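Local structure of probable chemoreceptor (Methyl-accepting chemotaxis) transmembrane protein (Rhizobium meliloti, 6D8V) at residues F67-F73 against V167-S173; L29-R34 against S153-P157; P244-Y250 against V263-R269. The protein is a transmembrane chemoreceptor whose sensory domain binds quaternary ammonium compounds, here 1,1-dimethyl-prolinium, and probably turns their binding into a chemotaxis signal. All blocks are in the same frame, centred on the assembly; numbering follows the deposited sequence.

How the contacts relate
Contacts 1 and 2 lie side by side, their centres 8 Å apart. Strands 149-160 and 163-173, successive in the chain and neighbours in one antiparallel sheet, carry them: Ser168 O of contact 1 accepts a probable hydrogen bond from Tyr156 N of contact 2. Their segments alternate along the chain, 29-34, 67-73, 153-157, 167-173, which interlocks the N-terminal helix with the sheet that holds the ligand. Contact 3 follows later in the sequence, in the separate four-stranded sheet, with its centre about 31 Å from that of contact 1 and 32 Å from that of contact 2. Helix 2-45 packs on both sheets, consistent with a two-module Cache sensor built along one long helix.

Contact 1: F67-F73 against V167-S173; sequences FAFGSWF and VSGVDIS. With PBE (1,1-dimethyl-prolinium), chain C.
The side chains of Trp72 and Asp171 cross at about a right angle, though their planes are only 29° apart; the indole N-H reaches the carboxylate from the ring edge. NE1 donates to Asp171 OD1 at 2.7 Å on its syn side, 32° out of the carboxylate plane, while OD1 keeps close to the plane of the ring. Ser153 OG is a second partner of OD1, so the carboxylate is held from two directions. The indole takes the position between its own backbone N and carbonyl carbon (chi1 46°), which lays it back over the neighbouring strand. One face rests on Gly169, whose CA is 3.7 Å from the centroid of the six-membered ring in a CH-pi contact; glycine, with no side chain, allows the ring to lie this close. Over the opposite face lies the ligand, its ring carbon CD 3.5 Å from Trp72 NE1. Asp171 OD2 lies nearest the methyl CF (3.0 Å), a placement consistent with a carboxylate that offsets the ammonium charge. With Tyr102, Phe116, Trp124 and Tyr140 also lining the pocket, this resembles the aromatic boxes that hold such cations, here built on the antiparallel sheet of a Cache (PDC) sensor domain. Segments 67-73 and 167-173 pair antiparallel beside the pocket: Trp72 N donates to Gly169 O, and Trp72 O accepts from both Ser168 OG (3.2 Å) and Gly169 N (3.3 Å). Ser71 and Val170 point to the other side of the sheet, where Val170 touches Ala33 of helix 2-45. Farther along, Phe67 sets CZ 3.6 Å from Ile172 CG2.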
loop_
_atom_site.group_PDB
_atom_site.type_symbol
_atom_site.label_atom_id
_atom_site.label_comp_id
_atom_site.label_asym_id
_atom_site.label_seq_id
_atom_site.Cartn_x
_atom_site.Cartn_y
_atom_site.Cartn_z
ATOM N N PHE A 67 8.966 -7.262 -2.211
ATOM C CA PHE A 67 7.702 -6.625 -2.556
ATOM C C PHE A 67 7.524 -5.263 -1.897
ATOM O O PHE A 67 6.551 -4.568 -2.208
ATOM C CB PHE A 67 6.545 -7.550 -2.185
ATOM C CG PHE A 67 5.225 -7.134 -2.754
ATOM C CD1 PHE A 67 5.063 -6.975 -4.128
ATOM C CD2 PHE A 67 4.140 -6.917 -1.917
ATOM C CE1 PHE A 67 3.840 -6.589 -4.662
ATOM C CE2 PHE A 67 2.914 -6.541 -2.433
ATOM C CZ PHE A 67 2.763 -6.374 -3.816
ATOM N N ALA A 68 8.441 -4.860 -1.022
ATOM C CA ALA A 68 8.404 -3.536 -0.416
ATOM C C ALA A 68 9.216 -2.554 -1.258
ATOM O O ALA A 68 10.386 -2.808 -1.559
ATOM C CB ALA A 68 8.942 -3.592 1.012
ATOM N N PHE A 69 8.589 -1.435 -1.641
ATOM C CA PHE A 69 9.289 -0.416 -2.417
ATOM C C PHE A 69 10.190 0.437 -1.540
ATOM O O PHE A 69 11.226 0.924 -2.005
ATOM C CB PHE A 69 8.287 0.482 -3.147
ATOM C CG PHE A 69 8.923 1.483 -4.088
ATOM C CD1 PHE A 69 9.230 1.128 -5.392
ATOM C CD2 PHE A 69 9.183 2.791 -3.680
ATOM C CE1 PHE A 69 9.801 2.042 -6.261
ATOM C CE2 PHE A 69 9.757 3.710 -4.547
ATOM C CZ PHE A 69 10.064 3.334 -5.835
ATOM N N GLY A 70 9.808 0.632 -0.283
ATOM C CA GLY A 70 10.543 1.513 0.603
ATOM C C GLY A 70 10.162 1.291 2.042
ATOM O O GLY A 70 9.087 0.762 2.355
ATOM N N SER A 71 11.065 1.707 2.931
ATOM C CA SER A 71 10.906 1.589 4.373
ATOM C C SER A 71 11.243 2.937 4.991
ATOM O O SER A 71 12.279 3.527 4.662
ATOM C CB SER A 71 11.818 0.486 4.934
ATOM O OG SER A 71 11.524 0.181 6.286
ATOM N N TRP A 72 10.382 3.433 5.878
ATOM C CA TRP A 72 10.557 4.786 6.385
ATOM C C TRP A 72 10.198 4.848 7.863
ATOM O O TRP A 72 9.736 3.870 8.467
ATOM C CB TRP A 72 9.722 5.783 5.574
ATOM C CG TRP A 72 8.322 5.320 5.344
ATOM C CD1 TRP A 72 7.860 4.587 4.283
ATOM C CD2 TRP A 72 7.191 5.555 6.188
ATOM N NE1 TRP A 72 6.514 4.360 4.416
ATOM C CE2 TRP A 72 6.079 4.943 5.577
ATOM C CE3 TRP A 72 7.008 6.228 7.397
ATOM C CZ2 TRP A 72 4.808 4.982 6.135
ATOM C CZ3 TRP A 72 5.745 6.260 7.951
ATOM C CH2 TRP A 72 4.662 5.644 7.320
ATOM N N PHE A 73 10.431 6.025 8.441
ATOM C CA PHE A 73 10.034 6.315 9.816
ATOM C C PHE A 73 9.897 7.820 9.986
ATOM O O PHE A 73 10.877 8.554 9.822
ATOM C CB PHE A 73 11.043 5.757 10.815
ATOM C CG PHE A 73 10.881 6.321 12.196
ATOM C CD1 PHE A 73 9.778 5.988 12.963
ATOM C CD2 PHE A 73 11.815 7.205 12.718
ATOM C CE1 PHE A 73 9.616 6.514 14.229
ATOM C CE2 PHE A 73 11.657 7.732 13.988
ATOM C CZ PHE A 73 10.556 7.387 14.744
ATOM N N VAL A 167 5.938 7.216 13.712
ATOM C CA VAL A 167 5.297 6.223 12.859
ATOM C C VAL A 167 6.344 5.633 11.926
ATOM O O VAL A 167 7.103 6.373 11.297
ATOM C CB VAL A 167 4.145 6.838 12.039
ATOM C CG1 VAL A 167 3.578 5.809 11.072
ATOM C CG2 VAL A 167 3.062 7.393 12.953
ATOM N N SER A 168 6.372 4.308 11.824
ATOM C CA SER A 168 7.152 3.597 10.822
ATOM C C SER A 168 6.219 2.877 9.853
ATOM O O SER A 168 5.092 2.506 10.195
ATOM C CB SER A 168 8.099 2.591 11.482
ATOM O OG SER A 168 8.599 1.668 10.527
ATOM N N GLY A 169 6.691 2.682 8.627
ATOM C CA GLY A 169 5.863 2.017 7.637
ATOM C C GLY A 169 6.668 1.500 6.462
ATOM O O GLY A 169 7.867 1.749 6.333
ATOM N N VAL A 170 5.965 0.795 5.582
ATOM C CA VAL A 170 6.526 0.147 4.404
ATOM C C VAL A 170 5.666 0.529 3.203
ATOM O O VAL A 170 4.478 0.841 3.349
ATOM C CB VAL A 170 6.562 -1.386 4.622
ATOM C CG1 VAL A 170 6.879 -2.133 3.343
ATOM C CG2 VAL A 170 7.560 -1.720 5.706
ATOM N N ASP A 171 6.256 0.505 2.004
ATOM C CA ASP A 171 5.545 0.971 0.810
ATOM C C ASP A 171 5.383 -0.134 -0.221
ATOM O O ASP A 171 6.264 -0.979 -0.387
ATOM C CB ASP A 171 6.246 2.167 0.140
ATOM C CG ASP A 171 6.406 3.334 1.075
ATOM O OD1 ASP A 171 5.597 3.460 2.030
ATOM O OD2 ASP A 171 7.346 4.122 0.860
ATOM N N ILE A 172 4.247 -0.110 -0.910
ATOM C CA ILE A 172 3.973 -0.967 -2.054
ATOM C C ILE A 172 3.704 -0.048 -3.232
ATOM O O ILE A 172 2.715 0.698 -3.230
ATOM C CB ILE A 172 2.775 -1.897 -1.812
ATOM C CG1 ILE A 172 2.961 -2.704 -0.522
ATOM C CG2 ILE A 172 2.586 -2.823 -2.996
ATOM C CD1 ILE A 172 1.839 -3.694 -0.251
ATOM N N SER A 173 4.592 -0.079 -4.219
ATOM C CA SER A 173 4.403 0.742 -5.401
ATOM C C SER A 173 3.217 0.227 -6.200
ATOM O O SER A 173 2.977 -0.982 -6.283
ATOM C CB SER A 173 5.662 0.738 -6.260
ATOM O OG SER A 173 5.751 -0.437 -7.040
HETATM N N PBE C . 7.059 8.162 2.281
HETATM C CD PBE C . 6.401 7.708 3.315
HETATM C CA PBE C . 6.111 9.234 1.770
HETATM C CB PBE C . 5.676 9.942 3.115
HETATM C CG PBE C . 5.692 9.025 3.984
HETATM C CE PBE C . 8.357 8.719 2.717
HETATM C CF PBE C . 7.244 7.098 1.276
HETATM C C PBE C . 6.654 10.180 0.821
HETATM O O PBE C . 6.046 11.267 0.619
HETATM O OXT PBE C . 7.704 9.926 0.173
#

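Contact 2: L29-R34 against S153-P157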
loop_
_atom_site.group_PDB
_atom_site.type_symbol
_atom_site.label_atom_id
_atom_site.label_comp_id
_atom_site.label_asym_id
_atom_site.label_seq_id
_atom_site.Cartn_x
_atom_site.Cartn_y
_atom_site.Cartn_z
ATOM N N LEU A 29 4.074 -8.062 4.593
ATOM C CA LEU A 29 4.707 -6.754 4.759
ATOM C C LEU A 29 4.216 -6.072 6.027
ATOM O O LEU A 29 5.016 -5.502 6.779
ATOM C CB LEU A 29 4.444 -5.849 3.551
ATOM C CG LEU A 29 5.146 -6.174 2.234
ATOM C CD1 LEU A 29 4.995 -5.017 1.238
ATOM C CD2 LEU A 29 6.614 -6.501 2.463
ATOM N N ALA A 30 2.903 -6.117 6.279
ATOM C CA ALA A 30 2.375 -5.554 7.519
ATOM C C ALA A 30 3.111 -6.115 8.730
ATOM O O ALA A 30 3.467 -5.367 9.651
ATOM C CB ALA A 30 0.873 -5.829 7.630
ATOM N N ALA A 31 3.365 -7.427 8.736
ATOM C CA ALA A 31 4.117 -8.042 9.827
ATOM C C ALA A 31 5.542 -7.508 9.899
ATOM O O ALA A 31 6.066 -7.258 10.994
ATOM C CB ALA A 31 4.139 -9.556 9.661
ATOM N N ALA A 32 6.195 -7.344 8.742
ATOM C CA ALA A 32 7.541 -6.779 8.734
ATOM C C ALA A 32 7.540 -5.328 9.196
ATOM O O ALA A 32 8.481 -4.887 9.864
ATOM C CB ALA A 32 8.153 -6.892 7.336
ATOM N N ALA A 33 6.497 -4.570 8.863
ATOM C CA ALA A 33 6.403 -3.206 9.368
ATOM C C ALA A 33 6.209 -3.204 10.882
ATOM O O ALA A 33 6.915 -2.495 11.607
ATOM C CB ALA A 33 5.268 -2.456 8.659
ATOM N N ARG A 34 5.268 -4.013 11.382
ATOM C CA ARG A 34 5.014 -4.050 12.824
ATOM C C ARG A 34 6.255 -4.487 13.602
ATOM O O ARG A 34 6.570 -3.918 14.654
ATOM C CB ARG A 34 3.826 -4.971 13.138
ATOM C CG ARG A 34 3.485 -5.067 14.626
ATOM C CD ARG A 34 2.137 -5.746 14.901
ATOM N NE ARG A 34 1.746 -5.618 16.307
ATOM C CZ ARG A 34 0.559 -5.966 16.797
ATOM N NH1 ARG A 34 -0.374 -6.467 16.000
ATOM N NH2 ARG A 34 0.307 -5.812 18.089
ATOM N N SER A 153 0.896 2.782 1.483
ATOM C CA SER A 153 1.801 2.652 2.616
ATOM C C SER A 153 1.136 1.931 3.782
ATOM O O SER A 153 0.015 2.271 4.177
ATOM C CB SER A 153 2.310 4.018 3.062
ATOM O OG SER A 153 3.233 4.522 2.128
ATOM N N ILE A 154 1.846 0.950 4.330
ATOM C CA ILE A 154 1.448 0.241 5.537
ATOM C C ILE A 154 2.259 0.831 6.682
ATOM O O ILE A 154 3.491 0.747 6.692
ATOM C CB ILE A 154 1.668 -1.269 5.390
ATOM C CG1 ILE A 154 0.756 -1.800 4.286
ATOM C CG2 ILE A 154 1.388 -1.996 6.688
ATOM C CD1 ILE A 154 0.953 -3.262 3.982
ATOM N N ALA A 155 1.578 1.454 7.637
ATOM C CA ALA A 155 2.247 2.182 8.703
ATOM C C ALA A 155 1.760 1.690 10.058
ATOM O O ALA A 155 0.592 1.322 10.226
ATOM C CB ALA A 155 2.016 3.693 8.590
ATOM N N TYR A 156 2.678 1.687 11.020
ATOM C CA TYR A 156 2.442 1.240 12.381
ATOM C C TYR A 156 2.964 2.278 13.360
ATOM O O TYR A 156 3.957 2.959 13.082
ATOM C CB TYR A 156 3.131 -0.105 12.656
ATOM C CG TYR A 156 2.267 -1.303 12.358
ATOM C CD1 TYR A 156 2.257 -1.877 11.096
ATOM C CD2 TYR A 156 1.455 -1.861 13.341
ATOM C CE1 TYR A 156 1.461 -2.982 10.824
ATOM C CE2 TYR A 156 0.654 -2.952 13.072
ATOM C CZ TYR A 156 0.661 -3.507 11.813
ATOM O OH TYR A 156 -0.136 -4.594 11.535
ATOM N N PRO A 157 2.313 2.424 14.509
ATOM C CA PRO A 157 2.846 3.321 15.540
ATOM C C PRO A 157 4.099 2.737 16.166
ATOM O O PRO A 157 4.179 1.535 16.434
ATOM C CB PRO A 157 1.703 3.415 16.561
ATOM C CG PRO A 157 0.486 2.898 15.848
ATOM C CD PRO A 157 0.986 1.894 14.858
#
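The carbonyl oxygen of Ala30 takes the helical hydrogen bond of Arg34 N at 2.8 Å, and the ring of Tyr156 brings CE1 to within 3.3 Å of the same oxygen. No hydrogen bond crosses between helix segment 29-34 and strand segment 153-157; what joins them is carbon against carbon and the face of one ring. Arg34 lies over that face. Its CB stands above the ring centre, 3.6 Å from the centroid, a nearly vertical CH-pi contact. With CG anti to the backbone N (chi1 -180°) and the chain extended to NE, the arginine runs on across the ring rim, where CD is 3.7 Å from Tyr156 CE2. CB, CG and CD do the touching, and the guanidinium lies beyond, its plane 30° from that of the ring. Ala33 points at the strand and sits between its two large residues, with CB 3.9 Å from Tyr156 CD1 and farther from Ile154 CG2. Ile154 uses both branches: CG2 meets Ala30 CA at 3.8 Å, while CD1 reaches more loosely toward Leu29 CB at 4.4 Å. The axes of the two segments approach to 8.0 Å at a crossing angle of -34°, a closeness to which the small Ala30 and Ala33 probably contribute. At the far end of the strand segment, Pro157 O accepts from Ser37 OG of the same helix. Ala155 faces away from the helix, against Trp72 of the ligand pocket, so the sheet stands between the helix and the binding site; a long N-terminal helix backing the sheet in this way is characteristic of Cache sensor domains.

Contact 3: P244-Y250 against V263-R269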
loop_
_atom_site.group_PDB
_atom_site.type_symbol
_atom_site.label_atom_id
_atom_site.label_comp_id
_atom_site.label_asym_id
_atom_site.label_seq_id
_atom_site.Cartn_x
_atom_site.Cartn_y
_atom_site.Cartn_z
ATOM N N PRO A 244 -17.253 -6.641 -25.910
ATOM C CA PRO A 244 -17.792 -6.206 -24.634
ATOM C C PRO A 244 -17.630 -7.330 -23.677
ATOM O O PRO A 244 -17.395 -8.451 -24.062
ATOM C CB PRO A 244 -19.247 -5.915 -24.947
ATOM C CG PRO A 244 -19.547 -6.616 -26.221
ATOM C CD PRO A 244 -18.380 -7.474 -26.529
ATOM N N PHE A 245 -17.682 -7.007 -22.410
ATOM C CA PHE A 245 -17.313 -7.959 -21.407
ATOM C C PHE A 245 -18.033 -7.695 -20.145
ATOM O O PHE A 245 -18.790 -6.757 -20.029
ATOM C CB PHE A 245 -15.821 -7.948 -21.163
ATOM C CG PHE A 245 -15.268 -6.615 -20.812
ATOM C CD1 PHE A 245 -14.010 -6.296 -21.171
ATOM C CD2 PHE A 245 -15.994 -5.709 -20.115
ATOM C CE1 PHE A 245 -13.499 -5.075 -20.854
ATOM C CE2 PHE A 245 -15.498 -4.509 -19.778
ATOM C CZ PHE A 245 -14.258 -4.182 -20.152
ATOM N N ASP A 246 -17.787 -8.572 -19.203
ATOM C CA ASP A 246 -18.382 -8.451 -17.881
ATOM C C ASP A 246 -17.313 -8.055 -16.870
ATOM O O ASP A 246 -16.152 -8.461 -16.977
ATOM C CB ASP A 246 -19.028 -9.772 -17.448
ATOM C CG ASP A 246 -20.153 -10.209 -18.364
ATOM O OD1 ASP A 246 -21.128 -9.443 -18.523
ATOM O OD2 ASP A 246 -20.061 -11.321 -18.925
ATOM N N ARG A 247 -17.713 -7.268 -15.874
ATOM C CA ARG A 247 -16.820 -6.849 -14.797
ATOM C C ARG A 247 -17.308 -7.491 -13.509
ATOM O O ARG A 247 -18.404 -7.181 -13.037
ATOM C CB ARG A 247 -16.782 -5.328 -14.665
ATOM C CG ARG A 247 -15.831 -4.819 -13.595
ATOM C CD ARG A 247 -14.581 -4.186 -14.188
ATOM N NE ARG A 247 -14.827 -2.828 -14.682
ATOM C CZ ARG A 247 -14.067 -2.207 -15.574
ATOM N NH1 ARG A 247 -13.008 -2.819 -16.085
ATOM N NH2 ARG A 247 -14.371 -0.980 -15.960
ATOM N N VAL A 248 -16.506 -8.389 -12.947
ATOM C CA VAL A 248 -16.793 -8.984 -11.649
ATOM C C VAL A 248 -15.943 -8.281 -10.601
ATOM O O VAL A 248 -14.725 -8.137 -10.772
ATOM C CB VAL A 248 -16.526 -10.499 -11.648
ATOM C CG1 VAL A 248 -16.650 -11.042 -10.245
ATOM C CG2 VAL A 248 -17.495 -11.206 -12.566
ATOM N N VAL A 249 -16.579 -7.848 -9.518
ATOM C CA VAL A 249 -15.895 -7.187 -8.415
ATOM C C VAL A 249 -15.870 -8.138 -7.228
ATOM O O VAL A 249 -16.872 -8.791 -6.919
ATOM C CB VAL A 249 -16.572 -5.849 -8.059
ATOM C CG1 VAL A 249 -16.938 -5.103 -9.324
ATOM C CG2 VAL A 249 -17.802 -6.088 -7.229
ATOM N N TYR A 250 -14.715 -8.227 -6.570
ATOM C CA TYR A 250 -14.488 -9.225 -5.523
ATOM C C TYR A 250 -13.782 -8.551 -4.353
ATOM O O TYR A 250 -12.552 -8.403 -4.350
ATOM C CB TYR A 250 -13.672 -10.401 -6.066
ATOM C CG TYR A 250 -13.603 -11.623 -5.184
ATOM C CD1 TYR A 250 -14.573 -12.622 -5.266
ATOM C CD2 TYR A 250 -12.545 -11.806 -4.297
ATOM C CE1 TYR A 250 -14.504 -13.753 -4.475
ATOM C CE2 TYR A 250 -12.465 -12.935 -3.501
ATOM C CZ TYR A 250 -13.444 -13.906 -3.588
ATOM O OH TYR A 250 -13.359 -15.033 -2.786
ATOM N N VAL A 263 -10.813 -6.896 -6.063
ATOM C CA VAL A 263 -10.313 -7.462 -7.300
ATOM C C VAL A 263 -11.386 -7.238 -8.353
ATOM O O VAL A 263 -12.576 -7.459 -8.101
ATOM C CB VAL A 263 -9.990 -8.956 -7.132
ATOM C CG1 VAL A 263 -9.563 -9.564 -8.442
ATOM C CG2 VAL A 263 -8.901 -9.142 -6.088
ATOM N N LEU A 264 -10.978 -6.742 -9.506
ATOM C CA LEU A 264 -11.845 -6.655 -10.666
ATOM C C LEU A 264 -11.318 -7.638 -11.690
ATOM O O LEU A 264 -10.125 -7.635 -12.009
ATOM C CB LEU A 264 -11.862 -5.249 -11.269
ATOM C CG LEU A 264 -12.136 -4.054 -10.368
ATOM C CD1 LEU A 264 -12.138 -2.799 -11.220
ATOM C CD2 LEU A 264 -13.457 -4.223 -9.640
ATOM N N VAL A 265 -12.200 -8.472 -12.205
ATOM C CA VAL A 265 -11.824 -9.471 -13.188
ATOM C C VAL A 265 -12.727 -9.255 -14.391
ATOM O O VAL A 265 -13.958 -9.305 -14.272
ATOM C CB VAL A 265 -11.920 -10.896 -12.615
ATOM C CG1 VAL A 265 -13.139 -11.009 -11.706
ATOM C CG2 VAL A 265 -11.924 -11.934 -13.727
ATOM N N ASP A 266 -12.115 -8.958 -15.531
ATOM C CA ASP A 266 -12.836 -8.618 -16.743
ATOM C C ASP A 266 -12.811 -9.823 -17.668
ATOM O O ASP A 266 -11.734 -10.331 -18.003
ATOM C CB ASP A 266 -12.212 -7.394 -17.415
ATOM C CG ASP A 266 -12.498 -6.091 -16.661
ATOM O OD1 ASP A 266 -13.336 -6.103 -15.734
ATOM O OD2 ASP A 266 -11.895 -5.048 -16.995
ATOM N N VAL A 267 -13.995 -10.288 -18.053
ATOM C CA VAL A 267 -14.135 -11.460 -18.907
ATOM C C VAL A 267 -14.873 -11.038 -20.171
ATOM O O VAL A 267 -16.003 -10.553 -20.093
ATOM C CB VAL A 267 -14.876 -12.610 -18.200
ATOM C CG1 VAL A 267 -14.796 -13.885 -19.026
ATOM C CG2 VAL A 267 -14.288 -12.838 -16.803
ATOM N N PRO A 268 -14.264 -11.164 -21.348
ATOM C CA PRO A 268 -14.949 -10.779 -22.584
ATOM C C PRO A 268 -15.918 -11.849 -23.067
ATOM O O PRO A 268 -15.734 -13.050 -22.846
ATOM C CB PRO A 268 -13.795 -10.597 -23.576
ATOM C CG PRO A 268 -12.722 -11.513 -23.068
ATOM C CD PRO A 268 -12.872 -11.589 -21.579
ATOM N N ARG A 269 -16.970 -11.380 -23.731
ATOM C CA ARG A 269 -17.987 -12.242 -24.330
ATOM C C ARG A 269 -17.447 -13.039 -25.514
ATOM O O ARG A 269 -18.096 -13.122 -26.560
ATOM C CB ARG A 269 -19.176 -11.398 -24.782
ATOM C CG ARG A 269 -19.619 -10.403 -23.737
ATOM C CD ARG A 269 -20.282 -11.116 -22.580
ATOM N NE ARG A 269 -21.729 -10.966 -22.634
ATOM C CZ ARG A 269 -22.410 -10.093 -21.900
ATOM N NH1 ARG A 269 -23.731 -10.007 -22.013
ATOM N NH2 ARG A 269 -21.769 -9.307 -21.044
#
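Val248 and Val265 stand as neighbours on one face of the sheet, with Val248 CB 3.4 Å from Val265 CG1. They form a hydrogen-bonded antiparallel pair, Val248 N giving a straight bond to Val265 O and Val265 N returning one to Val248 O, and their side chains pack on Ala11 of helix 2-45. On the opposite face of the sheet, Val249 CG1 meets Leu264 CD2 at 3.6 Å, the two side chains running alongside each other. Tyr250 and Val263 extend the helix-facing side, touching through their CB atoms. The two segments are the arms of the hairpin 243-254/259-268, which supplies the middle strands of the four-stranded antiparallel sheet, probably the second Cache-like module of the sensor. Toward Arg269 the pairs turn polar. Arg247 and Asp266 run alongside each other, and the arginine, bent at chi2 (107°) and chi3 (78°), brings the guanidinium edge to the carboxylate: NH1 to Asp266 OD2 is 2.7 Å, a salt bridge whose hydrogen bond is bent and weak. Arg247 NH2 donates to Tyr239 OH, a second anchor for the group. A methionine in place of Arg247 would probably leave the buried Asp266 carboxylate without its opposite charge and Tyr239 without this donor. Asp246, on the helix-facing side, crosses Arg269 at about a right angle, its OD1 2.6 Å from Arg269 NH2 in a second salt bridge; the same OD1 accepts from Asn236 N of the adjoining strand. Arg269, the last residue of the crystallised fragment, is also held by its backbone, its N donating to Pro244 O at 3.0 Å and 176°.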